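Long-range contacts in uncharacterized protein (PDB 5VYQ), which probably transfers a formyl group from a folate cofactor to the sugar amine of dTDP-4-amino-4,6-dideoxyglucose: residues F105-R110 and P187-N192; F117-G122 and R219-T224; G122-V127 and Q144-I149. One frame throughout, in Å; residues are numbered along the deposited sequence.

Contact 1 of 3, residues F105-R110 and P187-N192; sequences FNPYNR and PATEGN
N109 and N192 pair in a way that uses both ends of one amide. The side-chain OD1 of N192 accepts a hydrogen bond from the backbone N of N109 at 2.9 Å, the donor standing 46° out of the carbonyl plane. ND2 of N192 donates to OD1 of N109, also at 2.9 Å, in a nearly straight bond that lies in the amide plane of N192. The two amide planes are 84° apart, close to perpendicular. With chi1 at 69°, CG of N192 sits between its own backbone N and carbonyl carbon, which brings OD1 and ND2 of N192 within bonding distance of N and OD1 of N109.

The backbone completes the grip on N192. Its N donates to O of P107 at 3.2 Å, and its O accepts a hydrogen bond from N of R110 at 3.0 Å. CA of G191 adds a CH...O contact to the same P107 oxygen. Farther along, R110 bends at chi3 and gives a weak bond from NH2 to O of E190 at 2.9 Å. Apolar contact comes from the P107 ring, whose CD meets CB of P187 at 3.9 Å while the two prolines slide past each other in opposite directions.

In the second shell, P107 follows a cis peptide bond, and its CD lies over the centre of the Y108 ring. OD1 of N192 takes a further hydrogen bond from Q123 NE2, and N109 ND2 is bound by S118 and D121. The guanidinium of R110 is held mainly by L136 O, next to the lithium ligand D137, and R110 is also bonded through its backbone to N194, in the short parallel pair 110-111 and 193-194. Bonds from both the amide and the backbone of N192 therefore fix the turn of the loop that carries R110 beside the ligand-binding region.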
# COMPACT_ATOMS: atom_id res chain seq x y z
N PHE A 105 -20.52 -2.57 -16.46
CA PHE A 105 -20.80 -2.98 -17.85
C PHE A 105 -21.85 -4.11 -17.80
O PHE A 105 -21.53 -5.30 -17.61
CB PHE A 105 -19.50 -3.40 -18.57
CG PHE A 105 -19.65 -3.56 -20.06
CD1 PHE A 105 -20.16 -4.73 -20.60
CD2 PHE A 105 -19.31 -2.52 -20.90
CE1 PHE A 105 -20.27 -4.85 -22.00
CE2 PHE A 105 -19.43 -2.62 -22.28
CZ PHE A 105 -19.90 -3.80 -22.83
N ASN A 106 -23.14 -3.78 -17.95
CA ASN A 106 -24.19 -4.81 -17.83
C ASN A 106 -24.04 -5.86 -18.93
O ASN A 106 -23.66 -5.51 -20.05
CB ASN A 106 -25.61 -4.25 -17.92
CG ASN A 106 -25.96 -3.36 -16.77
OD1 ASN A 106 -25.25 -3.34 -15.78
ND2 ASN A 106 -27.08 -2.63 -16.88
N PRO A 107 -24.29 -7.12 -18.60
CA PRO A 107 -24.89 -7.59 -17.36
C PRO A 107 -23.89 -8.14 -16.33
O PRO A 107 -24.30 -8.92 -15.46
CB PRO A 107 -25.76 -8.75 -17.84
CG PRO A 107 -24.91 -9.35 -18.93
CD PRO A 107 -24.25 -8.18 -19.62
N TYR A 108 -22.63 -7.77 -16.44
CA TYR A 108 -21.54 -8.34 -15.65
C TYR A 108 -21.40 -7.53 -14.36
O TYR A 108 -21.31 -6.30 -14.42
CB TYR A 108 -20.24 -8.38 -16.43
CG TYR A 108 -20.42 -8.92 -17.84
CD1 TYR A 108 -20.99 -10.16 -18.05
CD2 TYR A 108 -20.07 -8.16 -18.94
CE1 TYR A 108 -21.18 -10.65 -19.34
CE2 TYR A 108 -20.26 -8.63 -20.23
CZ TYR A 108 -20.82 -9.87 -20.40
OH TYR A 108 -21.02 -10.31 -21.69
N ASN A 109 -21.36 -8.20 -13.21
CA ASN A 109 -21.14 -7.48 -11.92
C ASN A 109 -22.07 -6.29 -11.77
O ASN A 109 -21.70 -5.18 -11.38
CB ASN A 109 -19.66 -7.11 -11.74
CG ASN A 109 -18.80 -8.39 -11.59
OD1 ASN A 109 -19.25 -9.35 -10.99
ND2 ASN A 109 -17.58 -8.39 -12.10
N ARG A 110 -23.34 -6.59 -12.04
CA ARG A 110 -24.42 -5.66 -11.66
C ARG A 110 -24.40 -5.41 -10.16
O ARG A 110 -23.88 -6.23 -9.39
CB ARG A 110 -25.76 -6.26 -12.08
CG ARG A 110 -25.85 -6.47 -13.59
CD ARG A 110 -26.86 -7.51 -14.05
NE ARG A 110 -28.11 -7.34 -13.32
CZ ARG A 110 -28.85 -8.32 -12.82
NH1 ARG A 110 -29.87 -8.01 -12.06
NH2 ARG A 110 -28.55 -9.60 -13.03
N PRO A 187 -29.67 -7.15 -22.50
CA PRO A 187 -28.59 -8.07 -22.73
C PRO A 187 -29.12 -9.46 -22.93
O PRO A 187 -30.11 -9.83 -22.34
CB PRO A 187 -27.74 -8.00 -21.45
CG PRO A 187 -28.52 -7.20 -20.46
CD PRO A 187 -29.53 -6.42 -21.22
N ALA A 188 -28.43 -10.25 -23.73
CA ALA A 188 -28.84 -11.63 -23.99
C ALA A 188 -28.75 -12.58 -22.82
O ALA A 188 -29.45 -13.60 -22.80
CB ALA A 188 -28.00 -12.21 -25.12
N THR A 189 -27.91 -12.26 -21.84
CA THR A 189 -27.83 -13.10 -20.63
C THR A 189 -28.13 -12.32 -19.38
O THR A 189 -28.05 -11.10 -19.39
CB THR A 189 -26.45 -13.77 -20.49
OG1 THR A 189 -25.43 -12.79 -20.31
CG2 THR A 189 -26.15 -14.55 -21.77
N GLU A 190 -28.42 -13.02 -18.29
CA GLU A 190 -28.72 -12.36 -17.03
C GLU A 190 -27.50 -11.81 -16.31
O GLU A 190 -27.63 -10.88 -15.49
CB GLU A 190 -29.52 -13.30 -16.12
CG GLU A 190 -30.88 -13.66 -16.73
CD GLU A 190 -31.70 -12.42 -17.02
OE1 GLU A 190 -32.00 -11.67 -16.08
OE2 GLU A 190 -31.93 -12.12 -18.20
N GLY A 191 -26.33 -12.38 -16.58
CA GLY A 191 -25.11 -11.95 -15.89
C GLY A 191 -25.11 -12.33 -14.43
O GLY A 191 -25.63 -13.39 -14.05
N ASN A 192 -24.61 -11.44 -13.57
CA ASN A 192 -24.57 -11.69 -12.15
C ASN A 192 -24.71 -10.41 -11.37
O ASN A 192 -24.45 -9.35 -11.92
CB ASN A 192 -23.26 -12.39 -11.77
CG ASN A 192 -22.07 -11.47 -11.93
OD1 ASN A 192 -21.69 -11.07 -13.05
ND2 ASN A 192 -21.49 -11.10 -10.78

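Contact 2 of 3, residues F117-G122 and R219-T224; sequences FSIIDG and RLRALT
The methyl of A222 sits in the corner between I119 and I120, and the apolar part of the contact is built on that fit. A222 CB lies 3.7 Å from I119 CG2 and equally far, 3.7 Å, from I120 CG1. I120 also extends its CD1 to the aliphatic CD of R219, 4.0 Å away, the two side chains crossing at a slant.

An alkyl-to-guanidinium contact adds to this. R221 has chi1 at 74° and an extended chain beyond CG, a course that carries it past I119: CG2 of I119 touches R221 CG at 3.6 Å and lies over one face of the guanidinium, offset toward its rim.

No hydrogen bond crosses between the segments. R221 is fixed by N218 OD1 and by the carbonyls of E150 and D153, R219 by L202 O. T224 OG1 donates to L220 O at 2.7 Å just past the end of helix 213-222. R219 and L220 also pack on F213 and L220 of the second subunit, consistent with the dimerization family of this region. The helices thus meet without a polar bond: N-H groups of both arginines go to partners outside the segments, while I119 packs one face of R221.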
# COMPACT_ATOMS: atom_id res chain seq x y z
N PHE A 117 -15.36 -6.00 -8.14
CA PHE A 117 -15.62 -7.38 -8.45
C PHE A 117 -14.97 -7.73 -9.79
O PHE A 117 -14.42 -8.86 -9.96
CB PHE A 117 -17.14 -7.64 -8.40
CG PHE A 117 -17.70 -7.54 -7.03
CD1 PHE A 117 -17.66 -8.65 -6.19
CD2 PHE A 117 -18.23 -6.35 -6.55
CE1 PHE A 117 -18.18 -8.61 -4.93
CE2 PHE A 117 -18.74 -6.31 -5.27
CZ PHE A 117 -18.70 -7.43 -4.45
N SER A 118 -14.94 -6.80 -10.74
CA SER A 118 -14.30 -7.11 -12.02
C SER A 118 -12.78 -7.21 -11.97
O SER A 118 -12.16 -7.98 -12.72
CB SER A 118 -14.69 -6.09 -13.08
OG SER A 118 -16.01 -6.35 -13.52
N ILE A 119 -12.16 -6.44 -11.09
CA ILE A 119 -10.72 -6.60 -10.91
C ILE A 119 -10.41 -8.03 -10.49
O ILE A 119 -9.39 -8.59 -10.89
CB ILE A 119 -10.19 -5.58 -9.87
CG1 ILE A 119 -10.16 -4.21 -10.55
CG2 ILE A 119 -8.78 -5.91 -9.37
CD1 ILE A 119 -10.03 -3.03 -9.65
N ILE A 120 -11.23 -8.58 -9.64
CA ILE A 120 -11.02 -9.94 -9.14
C ILE A 120 -11.42 -10.99 -10.16
O ILE A 120 -10.70 -11.97 -10.32
CB ILE A 120 -11.77 -10.17 -7.83
CG1 ILE A 120 -11.09 -9.36 -6.72
CG2 ILE A 120 -11.94 -11.67 -7.50
CD1 ILE A 120 -11.99 -9.17 -5.53
N ASP A 121 -12.57 -10.83 -10.81
CA ASP A 121 -13.05 -11.90 -11.66
C ASP A 121 -12.73 -11.80 -13.14
O ASP A 121 -13.00 -12.74 -13.87
CB ASP A 121 -14.53 -12.21 -11.42
CG ASP A 121 -15.50 -11.19 -11.99
OD1 ASP A 121 -15.05 -10.27 -12.68
OD2 ASP A 121 -16.72 -11.35 -11.67
N GLY A 122 -12.20 -10.68 -13.62
CA GLY A 122 -11.81 -10.52 -15.03
C GLY A 122 -12.94 -10.19 -15.97
O GLY A 122 -12.74 -10.08 -17.20
N ARG A 219 -6.99 -9.23 -5.25
CA ARG A 219 -7.83 -8.89 -4.10
C ARG A 219 -7.50 -7.56 -3.46
O ARG A 219 -8.40 -6.77 -3.15
CB ARG A 219 -7.75 -10.02 -3.08
CG ARG A 219 -8.57 -9.91 -1.81
CD ARG A 219 -10.07 -10.02 -2.07
NE ARG A 219 -10.72 -10.41 -0.82
CZ ARG A 219 -10.68 -11.62 -0.28
NH1 ARG A 219 -11.23 -11.80 0.92
NH2 ARG A 219 -10.14 -12.65 -0.94
N LEU A 220 -6.22 -7.34 -3.16
CA LEU A 220 -5.82 -6.13 -2.49
C LEU A 220 -6.06 -4.89 -3.34
O LEU A 220 -6.52 -3.87 -2.84
CB LEU A 220 -4.35 -6.14 -2.13
CG LEU A 220 -3.92 -7.15 -1.10
CD1 LEU A 220 -2.44 -6.89 -0.85
CD2 LEU A 220 -4.74 -6.99 0.16
N ARG A 221 -5.75 -4.96 -4.63
CA ARG A 221 -5.93 -3.75 -5.44
C ARG A 221 -7.44 -3.50 -5.68
O ARG A 221 -7.88 -2.36 -5.84
CB ARG A 221 -5.13 -3.89 -6.76
CG ARG A 221 -5.68 -4.81 -7.83
CD ARG A 221 -4.59 -5.15 -8.83
NE ARG A 221 -5.00 -6.05 -9.92
CZ ARG A 221 -5.31 -5.68 -11.15
NH1 ARG A 221 -5.37 -4.42 -11.52
NH2 ARG A 221 -5.53 -6.63 -12.04
N ALA A 222 -8.22 -4.57 -5.78
CA ALA A 222 -9.66 -4.42 -5.87
C ALA A 222 -10.25 -3.65 -4.68
O ALA A 222 -11.26 -2.93 -4.83
CB ALA A 222 -10.35 -5.76 -6.04
N LEU A 223 -9.63 -3.83 -3.49
CA LEU A 223 -10.08 -3.20 -2.28
C LEU A 223 -9.37 -1.93 -1.94
O LEU A 223 -9.59 -1.34 -0.90
CB LEU A 223 -9.96 -4.20 -1.10
CG LEU A 223 -10.82 -5.45 -1.27
CD1 LEU A 223 -10.50 -6.59 -0.30
CD2 LEU A 223 -12.29 -5.05 -1.13
N THR A 224 -8.54 -1.47 -2.87
CA THR A 224 -7.82 -0.26 -2.73
C THR A 224 -8.52 0.85 -3.48
O THR A 224 -8.70 0.81 -4.70
CB THR A 224 -6.36 -0.41 -3.17
OG1 THR A 224 -5.68 -1.33 -2.27
CG2 THR A 224 -5.66 0.93 -3.02

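Contact 3 of 3, residues G122-V127 and Q144-I149; sequences GQKVGV and QRECAI
E146 reaches across to K124, and its course can be traced outward. Its CB passes the carbonyl of V125, and CG, placed anti to the backbone N (chi1 -173°), touches V125 O at 3.5 Å. From there the chain runs straight, so that CD comes to lie against the K124 methylenes, 3.8 Å from K124 CG, the two side chains crossing at about a right angle. At the tip the oxygens part company. OE1 faces K124 NZ at 3.6 Å, a long salt bridge, and water 1 lies between them, its very short distance to OE1 leaving that bond doubtful. OE2 meets water 2, which accepts from V125 N and lies within donor distance of C147 O as well, though which acceptors it serves at once is not settled. F105 packs on both K124 and E146.

Beneath this pair lies the antiparallel hairpin of strands 125-131 and 141-147, the latter an outermost strand of the mixed sheet in the formyltransferase domain. The short strand axes lie at 142°, well short of strictly antiparallel. V127 and R145 form a hydrogen-bonded pair: V127 N to R145 O is 2.9 Å, and R145 N to V127 O is 3.0 Å. Next to them, G126 and E146 are a non-hydrogen-bonded pair with CA atoms only 4.1 Å apart, a close approach made where G126 has no side chain. One step on, C147 N donates to V125 O at 2.9 Å in a nearly straight bond (176°), whereas water 2 stands between V125 N and C147 O.

V127 and C147 share one face of the hairpin, where I165 of helix 155-179 touches both. On V125 the CG1 branch meets I149 CD1 at 3.8 Å, and I149 in turn packs on I119 of helix 114-121.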
# COMPACT_ATOMS: atom_id res chain seq x y z
N GLY A 122 -12.20 -10.68 -13.62
CA GLY A 122 -11.81 -10.52 -15.03
C GLY A 122 -12.94 -10.19 -15.97
O GLY A 122 -12.74 -10.08 -17.20
N GLN A 123 -14.15 -10.01 -15.44
CA GLN A 123 -15.27 -9.63 -16.27
C GLN A 123 -15.12 -8.18 -16.70
O GLN A 123 -14.43 -7.44 -16.03
CB GLN A 123 -16.60 -9.83 -15.54
CG GLN A 123 -16.91 -11.31 -15.31
CD GLN A 123 -18.38 -11.52 -14.97
OE1 GLN A 123 -19.19 -11.84 -15.84
NE2 GLN A 123 -18.73 -11.29 -13.71
N LYS A 124 -15.76 -7.78 -17.77
CA LYS A 124 -15.72 -6.38 -18.22
C LYS A 124 -16.26 -5.44 -17.16
O LYS A 124 -17.15 -5.80 -16.41
CB LYS A 124 -16.56 -6.16 -19.45
CG LYS A 124 -15.93 -6.78 -20.68
CD LYS A 124 -16.79 -6.59 -21.92
CE LYS A 124 -16.18 -7.40 -23.08
NZ LYS A 124 -16.76 -6.87 -24.34
N VAL A 125 -15.74 -4.24 -17.18
CA VAL A 125 -16.36 -3.14 -16.46
C VAL A 125 -16.45 -1.95 -17.42
O VAL A 125 -15.84 -1.90 -18.50
CB VAL A 125 -15.61 -2.81 -15.15
CG1 VAL A 125 -14.33 -2.03 -15.44
CG2 VAL A 125 -16.53 -2.07 -14.16
N GLY A 126 -17.19 -0.94 -17.03
CA GLY A 126 -17.46 0.21 -17.92
C GLY A 126 -18.69 0.92 -17.38
O GLY A 126 -18.95 0.85 -16.17
N VAL A 127 -19.43 1.57 -18.26
CA VAL A 127 -20.61 2.33 -17.88
C VAL A 127 -21.75 1.90 -18.77
O VAL A 127 -21.54 1.70 -19.97
CB VAL A 127 -20.34 3.83 -18.05
CG1 VAL A 127 -21.59 4.64 -17.75
CG2 VAL A 127 -19.21 4.34 -17.19
N GLN A 144 -23.51 1.78 -23.92
CA GLN A 144 -22.54 1.41 -22.93
C GLN A 144 -21.16 1.46 -23.53
O GLN A 144 -20.94 1.55 -24.75
CB GLN A 144 -22.89 0.05 -22.29
CG GLN A 144 -22.76 -1.12 -23.15
CD GLN A 144 -23.10 -2.49 -22.56
OE1 GLN A 144 -23.25 -3.38 -23.37
NE2 GLN A 144 -23.23 -2.69 -21.23
N ARG A 145 -20.20 1.43 -22.62
CA ARG A 145 -18.81 1.58 -22.99
C ARG A 145 -17.92 0.87 -21.98
O ARG A 145 -18.07 1.05 -20.77
CB ARG A 145 -18.38 3.03 -23.13
CG ARG A 145 -16.96 3.24 -23.65
CD ARG A 145 -16.76 4.67 -24.15
NE ARG A 145 -17.73 4.89 -25.23
CZ ARG A 145 -18.21 6.08 -25.60
NH1 ARG A 145 -17.81 7.19 -25.00
NH2 ARG A 145 -19.10 6.14 -26.57
N GLU A 146 -16.99 0.10 -22.52
CA GLU A 146 -16.00 -0.60 -21.69
C GLU A 146 -14.88 0.32 -21.20
O GLU A 146 -14.46 1.27 -21.87
CB GLU A 146 -15.48 -1.83 -22.47
CG GLU A 146 -14.56 -2.73 -21.62
CD GLU A 146 -14.03 -3.98 -22.31
OE1 GLU A 146 -14.44 -4.25 -23.47
OE2 GLU A 146 -13.19 -4.63 -21.63
N CYS A 147 -14.37 0.02 -20.01
CA CYS A 147 -13.17 0.63 -19.44
C CYS A 147 -12.16 -0.49 -19.27
O CYS A 147 -12.42 -1.46 -18.57
CB CYS A 147 -13.50 1.17 -18.07
SG CYS A 147 -12.17 2.04 -17.23
N ALA A 148 -10.98 -0.33 -19.84
CA ALA A 148 -9.98 -1.38 -19.67
C ALA A 148 -9.42 -1.32 -18.22
O ALA A 148 -9.43 -0.26 -17.56
CB ALA A 148 -8.89 -1.22 -20.72
N ILE A 149 -9.00 -2.47 -17.72
CA ILE A 149 -8.40 -2.57 -16.38
C ILE A 149 -6.96 -3.02 -16.61
O ILE A 149 -6.75 -4.12 -17.12
CB ILE A 149 -9.12 -3.63 -15.53
CG1 ILE A 149 -10.59 -3.23 -15.35
CG2 ILE A 149 -8.40 -3.84 -14.20
CD1 ILE A 149 -11.37 -4.27 -14.55
O HOH W 1 -16.50 -3.88 -24.91
O HOH W 2 -13.23 -4.19 -18.87

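Overall arrangement
Contacts 2 and 3 share G122, where helix 114-121 gives way to the hairpin, and their centres lie 13 Å apart; S118 OG bonded to K124 O (3.2 Å) ties them. The centre of contact 1 lies 12 Å from that of contact 3 and 18 Å from that of contact 2. N106 O of contact 1 meets Q144 NE2 of contact 3 at 3.1 Å, and N192 and N109 make further joins to contacts 3 and 2. Each contact has a side chain within about 9 Å of the bound dTDP-sugar: R110 at about 7 Å, A222 and V125 at about 9 Å. The lithium ion is about 7 Å from the side chain of R110.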